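Local coordinates for protein peptide synthetase, module 7 (PDB 4TX3) that forms a condensation-like domain of a peptide synthetase and probably recruits cytochrome P450 enzymes to the peptide during teicoplanin biosynthesis, at residues 44-50 and 382-388; 208-212 and 345-349; 241-247 and 413-417. All blocks are in the same frame, centred on the assembly; numbering follows the deposited sequence.

Contact 1 of 3, residues 44-50 and 382-388; sequences ALRLRGR and ALRTSVE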
# COMPACT_ATOMS: atom_id res chain seq x y z
N ALA B 44 -10.99 14.53 -9.89
CA ALA B 44 -10.92 14.61 -11.34
C ALA B 44 -9.54 14.15 -11.86
O ALA B 44 -8.51 14.57 -11.34
CB ALA B 44 -11.23 16.02 -11.80
N LEU B 45 -9.52 13.29 -12.87
CA LEU B 45 -8.26 12.88 -13.50
C LEU B 45 -8.13 13.43 -14.90
O LEU B 45 -9.06 13.32 -15.70
CB LEU B 45 -8.16 11.37 -13.59
CG LEU B 45 -8.26 10.64 -12.27
CD1 LEU B 45 -7.98 9.18 -12.53
CD2 LEU B 45 -7.28 11.23 -11.26
N ARG B 46 -6.97 14.00 -15.20
CA ARG B 46 -6.64 14.37 -16.58
C ARG B 46 -6.09 13.13 -17.27
O ARG B 46 -5.29 12.39 -16.70
CB ARG B 46 -5.62 15.51 -16.63
CG ARG B 46 -5.32 15.98 -18.05
CD ARG B 46 -4.53 17.27 -18.06
NE ARG B 46 -5.33 18.40 -17.62
CZ ARG B 46 -5.96 19.23 -18.45
NH1 ARG B 46 -5.89 19.05 -19.76
NH2 ARG B 46 -6.67 20.25 -17.96
N LEU B 47 -6.54 12.91 -18.50
CA LEU B 47 -6.16 11.71 -19.24
C LEU B 47 -5.63 12.11 -20.63
O LEU B 47 -6.37 12.65 -21.45
CB LEU B 47 -7.36 10.76 -19.35
CG LEU B 47 -8.21 10.46 -18.10
CD1 LEU B 47 -9.51 9.72 -18.45
CD2 LEU B 47 -7.42 9.67 -17.05
N ARG B 48 -4.34 11.85 -20.87
CA ARG B 48 -3.70 12.23 -22.13
C ARG B 48 -3.30 11.00 -22.93
O ARG B 48 -2.50 10.18 -22.47
CB ARG B 48 -2.47 13.09 -21.87
CG ARG B 48 -2.74 14.30 -20.99
CD ARG B 48 -1.45 14.95 -20.52
NE ARG B 48 -0.75 14.16 -19.50
CZ ARG B 48 0.55 14.28 -19.21
NH1 ARG B 48 1.31 15.15 -19.88
NH2 ARG B 48 1.09 13.52 -18.26
N GLY B 49 -3.86 10.87 -24.13
CA GLY B 49 -3.63 9.69 -24.94
C GLY B 49 -4.91 9.21 -25.58
O GLY B 49 -5.93 9.88 -25.52
N ARG B 50 -4.86 8.04 -26.22
CA ARG B 50 -6.06 7.53 -26.86
C ARG B 50 -6.94 6.78 -25.87
O ARG B 50 -6.64 5.67 -25.43
CB ARG B 50 -5.69 6.66 -28.06
CG ARG B 50 -5.41 7.53 -29.26
CD ARG B 50 -5.25 6.74 -30.52
NE ARG B 50 -6.53 6.29 -31.06
CZ ARG B 50 -7.34 7.05 -31.80
NH1 ARG B 50 -7.01 8.31 -32.07
NH2 ARG B 50 -8.47 6.54 -32.26
N ALA B 382 -2.16 2.95 -22.03
CA ALA B 382 -2.06 3.86 -23.17
C ALA B 382 -2.43 5.29 -22.82
O ALA B 382 -2.91 6.02 -23.68
CB ALA B 382 -2.91 3.37 -24.35
N LEU B 383 -2.21 5.68 -21.57
CA LEU B 383 -2.61 7.01 -21.08
C LEU B 383 -1.66 7.57 -20.03
O LEU B 383 -1.21 6.85 -19.14
CB LEU B 383 -4.03 6.95 -20.49
CG LEU B 383 -5.20 6.71 -21.44
CD1 LEU B 383 -6.47 6.41 -20.68
CD2 LEU B 383 -5.40 7.92 -22.34
N ARG B 384 -1.36 8.85 -20.14
CA ARG B 384 -0.69 9.55 -19.06
C ARG B 384 -1.78 10.14 -18.19
O ARG B 384 -2.62 10.91 -18.68
CB ARG B 384 0.24 10.65 -19.57
CG ARG B 384 1.55 10.15 -20.15
CD ARG B 384 1.94 10.98 -21.39
NE ARG B 384 1.07 10.65 -22.53
CZ ARG B 384 0.80 11.47 -23.55
NH1 ARG B 384 1.33 12.70 -23.61
NH2 ARG B 384 -0.01 11.06 -24.52
N THR B 385 -1.79 9.78 -16.92
CA THR B 385 -2.86 10.23 -16.04
C THR B 385 -2.33 11.14 -14.94
O THR B 385 -1.19 11.01 -14.53
CB THR B 385 -3.59 9.04 -15.42
OG1 THR B 385 -2.73 8.40 -14.47
CG2 THR B 385 -3.95 8.05 -16.51
N SER B 386 -3.15 12.06 -14.47
CA SER B 386 -2.73 12.95 -13.38
C SER B 386 -3.95 13.53 -12.68
O SER B 386 -5.05 13.51 -13.23
CB SER B 386 -1.86 14.08 -13.92
OG SER B 386 -2.56 14.83 -14.89
N VAL B 387 -3.77 14.05 -11.47
CA VAL B 387 -4.88 14.62 -10.73
C VAL B 387 -5.15 16.05 -11.16
O VAL B 387 -4.30 16.93 -11.04
CB VAL B 387 -4.66 14.58 -9.21
CG1 VAL B 387 -5.86 15.21 -8.51
CG2 VAL B 387 -4.47 13.16 -8.74
N GLU B 388 -6.35 16.27 -11.67
CA GLU B 388 -6.80 17.59 -12.04
C GLU B 388 -7.31 18.28 -10.79
O GLU B 388 -8.20 17.76 -10.11
CB GLU B 388 -7.90 17.49 -13.11
CG GLU B 388 -8.46 18.83 -13.56
CD GLU B 388 -7.60 19.51 -14.61
OE1 GLU B 388 -7.89 20.70 -14.89
OE2 GLU B 388 -6.67 18.87 -15.16
O HOH W 1 -9.55 16.40 -8.25
O HOH W 2 -2.19 6.72 -26.36
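Leu45 to Arg48 of strand 40-49 pair with Arg384 to Val387 of strand 383-388 in an antiparallel ladder, the short strand axes running at 144° to each other. Arg46 and Ser386 form one hydrogen-bonded pair, with Arg46 N 2.8 Å from Ser386 O. Arg48 and Arg384 form another, joined by two nearly straight bonds. A water bridges each end, one between Ala44 N and Glu388 O, the other between Arg50 N and Ala382 O.

Arg46 and Glu388 make the salt bridge of the contact. Both side chains rise from the same face. With CG anti to the backbone N (chi1 -176° in Arg46, 179° in Glu388) and a bend at chi2 in Glu388, their charged ends meet. Arg46 NE reaches Glu388 OE2 at 2.8 Å, on the syn side of the carboxylate. Arg46 NH2 adds weak bonds to both carboxylate oxygens. Glu134 and Glu100 also form salt bridges with this guanidinium, at NH1 and NH2, which probably restricts its rotation.

Further along this face, Arg48 and Arg384 cross at about a right angle. Each guanidinium lies against aliphatic carbons of the other arginine: Arg384 CD is over one face of Arg48, and Arg48 CB over one face of Arg384. The NH1 atoms of Arg48 and Arg384 are 4.5 Å apart. Arg384 NE is hydrogen-bonded to a polar side chain of the other protein chain.

The opposite face is mostly apolar. Leu47 CD2 meets Thr385 CG2 at 3.9 Å, and Leu45 also packs on Phe155 of helix 148-166. At the end of the ladder, Leu383 CD2 lies against the backbone of Gly49.

In sequence, strand 383-388 lies between strands 363-369 and 399-407, both of the other sheet. This crossover between lobes is characteristic of the condensation-domain fold.

Contact 2 of 3, residues 208-212 and 345-349; sequences WRNHL and IPELL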
# COMPACT_ATOMS: atom_id res chain seq x y z
N TRP B 208 -18.21 6.80 27.32
CA TRP B 208 -18.34 8.08 26.65
C TRP B 208 -19.25 9.03 27.40
O TRP B 208 -18.98 10.24 27.44
CB TRP B 208 -18.83 7.90 25.20
CG TRP B 208 -17.74 7.38 24.33
CD1 TRP B 208 -17.62 6.12 23.82
CD2 TRP B 208 -16.57 8.09 23.90
NE1 TRP B 208 -16.46 6.00 23.09
CE2 TRP B 208 -15.80 7.20 23.12
CE3 TRP B 208 -16.11 9.40 24.09
CZ2 TRP B 208 -14.59 7.57 22.53
CZ3 TRP B 208 -14.90 9.77 23.51
CH2 TRP B 208 -14.16 8.86 22.74
N ARG B 209 -20.33 8.52 27.98
CA ARG B 209 -21.23 9.36 28.77
C ARG B 209 -20.44 9.97 29.92
O ARG B 209 -20.65 11.12 30.29
CB ARG B 209 -22.43 8.57 29.32
CG ARG B 209 -23.48 8.19 28.28
CD ARG B 209 -24.51 7.22 28.87
NE ARG B 209 -25.07 7.76 30.11
CZ ARG B 209 -26.19 8.49 30.18
NH1 ARG B 209 -26.89 8.74 29.08
NH2 ARG B 209 -26.61 8.94 31.35
N ASN B 210 -19.52 9.17 30.46
CA ASN B 210 -18.66 9.60 31.56
C ASN B 210 -17.56 10.56 31.09
O ASN B 210 -17.41 11.65 31.65
CB ASN B 210 -18.03 8.38 32.26
CG ASN B 210 -19.04 7.61 33.13
OD1 ASN B 210 -20.08 8.14 33.52
ND2 ASN B 210 -18.70 6.36 33.46
N HIS B 211 -16.82 10.17 30.06
CA HIS B 211 -15.76 11.01 29.52
C HIS B 211 -16.31 12.37 29.06
O HIS B 211 -15.70 13.40 29.33
CB HIS B 211 -15.06 10.28 28.35
CG HIS B 211 -13.92 11.03 27.73
ND1 HIS B 211 -12.67 11.08 28.30
CD2 HIS B 211 -13.84 11.73 26.57
CE1 HIS B 211 -11.86 11.80 27.53
NE2 HIS B 211 -12.55 12.20 26.47
N LEU B 212 -17.47 12.39 28.41
CA LEU B 212 -17.99 13.62 27.81
C LEU B 212 -19.09 14.30 28.62
O LEU B 212 -19.72 15.24 28.15
CB LEU B 212 -18.52 13.34 26.40
CG LEU B 212 -17.48 12.98 25.33
CD1 LEU B 212 -18.13 12.73 23.97
CD2 LEU B 212 -16.40 14.05 25.23
N ILE B 345 -23.29 9.03 19.69
CA ILE B 345 -22.94 9.72 20.93
C ILE B 345 -23.79 10.95 21.26
O ILE B 345 -24.09 11.17 22.43
CB ILE B 345 -21.46 10.11 20.90
CG1 ILE B 345 -20.61 8.87 21.17
CG2 ILE B 345 -21.17 11.20 21.93
CD1 ILE B 345 -19.14 9.10 20.96
N PRO B 346 -24.19 11.77 20.25
CA PRO B 346 -25.14 12.84 20.61
C PRO B 346 -26.38 12.37 21.39
O PRO B 346 -26.69 13.00 22.38
CB PRO B 346 -25.53 13.42 19.24
CG PRO B 346 -24.24 13.28 18.45
CD PRO B 346 -23.66 11.95 18.88
N GLU B 347 -27.04 11.29 20.96
CA GLU B 347 -28.09 10.63 21.75
C GLU B 347 -27.70 10.30 23.18
O GLU B 347 -28.39 10.69 24.11
CB GLU B 347 -28.52 9.31 21.11
CG GLU B 347 -29.26 9.41 19.83
CD GLU B 347 -29.12 8.14 19.02
OE1 GLU B 347 -29.07 7.05 19.65
OE2 GLU B 347 -29.03 8.23 17.77
N LEU B 348 -26.62 9.55 23.32
CA LEU B 348 -26.14 9.10 24.63
C LEU B 348 -25.93 10.26 25.59
O LEU B 348 -25.99 10.09 26.80
CB LEU B 348 -24.82 8.35 24.49
CG LEU B 348 -24.78 7.26 23.43
CD1 LEU B 348 -23.38 6.70 23.33
CD2 LEU B 348 -25.78 6.16 23.75
N LEU B 349 -25.66 11.44 25.04
CA LEU B 349 -25.40 12.60 25.86
C LEU B 349 -26.64 13.46 26.02
O LEU B 349 -26.57 14.54 26.59
CB LEU B 349 -24.28 13.43 25.26
CG LEU B 349 -22.88 12.84 25.33
CD1 LEU B 349 -21.91 13.81 24.62
CD2 LEU B 349 -22.48 12.58 26.80
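Ile345 CD1 sits over one face of the Trp208 indole and marks the tight side of this contact. It makes a CH-pi contact, 4.1 Å from the centroid of the five-membered ring and 17° off its normal. The methyl is offset toward the rim of the whole ring system. Trp208 NE1 is hydrogen-bonded to His337 O, and Phe308 and Pro309 of strand 306-313 pack against the same side chain.

Beside the indole, Ile345 CG2 meets Leu212 CD1 at 4.0 Å. The two side chains cross at about a right angle. Leu349 comes to Leu212 in a similar way, with CD1 3.9 Å from Leu212 CB. Its other methyl, CD2, rests on Arg209 CA. Val360 also touches Leu212 and Ile345.

The arrangement packs the C-terminal end of helix 200-211 against the short helix 345-348 within the condensation-domain fold. Leu212 and Leu349 are the first residues past their helices, so the apolar pair joins two helix ends.

The Arg209 side is open to solvent and holds fewer contacts. Arg209 CG packs against Leu348 CB at 4.0 Å. A bend at chi3 (52°) turns the guanidinium toward the end of helix 345-348. Its NH1 lies 2.8 Å from Leu348 O, which approaches the guanidinium obliquely. Leu348 itself is only partly buried.

Contact 3 of 3, residues 241-247 and 413-417; sequences RLDAGPH and EDGIE
His247 is packed between the side chains of Glu413 and Ile416, which meet opposite faces of its ring. Its CG is anti to the backbone N (chi1 -179°), and this extends the imidazole from the first turn of helix 244-255 toward strand 413-423. Ile416 CG1 lies over the ring centre, 3.5 Å from the centroid. Glu413 CG covers the other face, displaced toward the rim, 3.6 Å from the centroid. A bend at chi2 (81°) leads the Glu413 carboxylate away. At the ring edge, in plane, Gly415 N gives a weak hydrogen bond of 2.8 Å to His247 ND1. His247 NE2 is hydrogen-bonded to Glu405. Both ring nitrogens thus have partners, consistent with this orientation of the ring.

Leu242 and Ile416 are a hydrogen-bonded antiparallel pair, with Leu242 N 2.8 Å from Ile416 O. Their side chains run side by side, and Leu242 CD2 touches Ile416 CD1 at 3.8 Å. Arg241 NE forms a salt bridge with Asp243, meeting OD1 on its lone pair anti to the other oxygen.

Strand 235-242 is an edge of its four-stranded sheet and leads through Asp243 into helix 244-255. Strand 413-423 lies next to it, with strand 399-407, which carries Glu405, on its other side.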
# COMPACT_ATOMS: atom_id res chain seq x y z
N ARG B 241 3.00 26.25 7.31
CA ARG B 241 4.21 25.45 7.39
C ARG B 241 4.91 25.55 8.75
O ARG B 241 4.96 26.62 9.33
CB ARG B 241 5.20 25.86 6.29
CG ARG B 241 6.39 24.90 6.20
CD ARG B 241 7.62 25.44 5.47
NE ARG B 241 8.78 24.60 5.77
CZ ARG B 241 9.07 23.46 5.13
NH1 ARG B 241 8.30 23.05 4.12
NH2 ARG B 241 10.12 22.75 5.49
N LEU B 242 5.42 24.42 9.23
CA LEU B 242 6.40 24.35 10.32
C LEU B 242 7.74 23.86 9.77
O LEU B 242 7.80 22.80 9.15
CB LEU B 242 5.93 23.39 11.42
CG LEU B 242 6.90 23.17 12.57
CD1 LEU B 242 7.11 24.47 13.38
CD2 LEU B 242 6.42 22.04 13.46
N ASP B 243 8.81 24.63 9.98
CA ASP B 243 10.11 24.33 9.35
C ASP B 243 10.70 23.02 9.89
O ASP B 243 10.25 22.51 10.91
CB ASP B 243 11.10 25.49 9.55
CG ASP B 243 10.78 26.70 8.68
OD1 ASP B 243 10.17 26.52 7.60
OD2 ASP B 243 11.14 27.83 9.07
N ALA B 244 11.72 22.50 9.21
CA ALA B 244 12.27 21.18 9.50
C ALA B 244 12.91 21.08 10.89
O ALA B 244 12.69 20.11 11.62
CB ALA B 244 13.29 20.78 8.42
N GLY B 245 13.73 22.07 11.23
CA GLY B 245 14.38 22.13 12.53
C GLY B 245 13.43 22.03 13.72
O GLY B 245 13.57 21.12 14.55
N PRO B 246 12.46 22.96 13.82
CA PRO B 246 11.43 22.88 14.86
C PRO B 246 10.66 21.56 14.80
O PRO B 246 10.38 20.97 15.84
CB PRO B 246 10.50 24.05 14.52
CG PRO B 246 11.33 24.98 13.75
CD PRO B 246 12.29 24.15 12.97
N HIS B 247 10.33 21.11 13.59
CA HIS B 247 9.68 19.82 13.42
C HIS B 247 10.51 18.72 14.10
O HIS B 247 9.96 17.87 14.80
CB HIS B 247 9.47 19.53 11.93
CG HIS B 247 8.78 18.22 11.65
ND1 HIS B 247 8.62 17.73 10.38
CD2 HIS B 247 8.21 17.32 12.49
CE1 HIS B 247 7.98 16.57 10.44
NE2 HIS B 247 7.72 16.30 11.70
N GLU B 413 12.44 13.64 10.19
CA GLU B 413 11.58 14.82 10.16
C GLU B 413 12.12 15.95 9.28
O GLU B 413 13.24 16.45 9.49
CB GLU B 413 11.39 15.34 11.59
CG GLU B 413 10.42 14.55 12.45
CD GLU B 413 11.03 13.29 13.07
OE1 GLU B 413 12.27 13.18 13.19
OE2 GLU B 413 10.24 12.40 13.45
N ASP B 414 11.32 16.37 8.31
CA ASP B 414 11.77 17.37 7.35
C ASP B 414 10.75 18.50 7.11
O ASP B 414 10.66 19.04 6.02
CB ASP B 414 12.11 16.69 6.03
CG ASP B 414 13.14 17.46 5.24
OD1 ASP B 414 14.16 17.88 5.85
OD2 ASP B 414 12.94 17.65 4.03
N GLY B 415 9.98 18.85 8.14
CA GLY B 415 9.00 19.93 8.05
C GLY B 415 7.55 19.44 8.10
O GLY B 415 7.23 18.35 7.62
N ILE B 416 6.67 20.25 8.68
CA ILE B 416 5.25 19.94 8.58
C ILE B 416 4.55 20.94 7.66
O ILE B 416 4.70 22.15 7.81
CB ILE B 416 4.55 19.92 9.93
CG1 ILE B 416 5.25 18.93 10.88
CG2 ILE B 416 3.09 19.54 9.75
CD1 ILE B 416 4.66 18.89 12.30
N GLU B 417 3.79 20.41 6.71
CA GLU B 417 3.15 21.18 5.66
C GLU B 417 1.64 20.95 5.75
O GLU B 417 1.19 19.85 6.08
CB GLU B 417 3.71 20.75 4.30
CG GLU B 417 3.04 21.30 3.05
CD GLU B 417 3.83 20.96 1.76
OE1 GLU B 417 4.20 19.78 1.57
OE2 GLU B 417 4.09 21.89 0.95

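Overall arrangement
The three contacts do not touch one another within one condensation-domain fold. Centres are about 47 Å apart for contacts 1 and 2, about 32 Å for contacts 1 and 3, and about 36 Å for contacts 2 and 3. Contact 1 belongs to the five-stranded sheet and contact 3 to the four-stranded one. Contact 2 joins helix ends across the chain's centre from contact 1. The first segments follow in order 44-50, 208-212, 241-247, and the second in order 345-349, 382-388, 413-417. The chain thus passes from one sheet to the other and back, linking the two. Of the three, contact 1 alone touches the other protein chain.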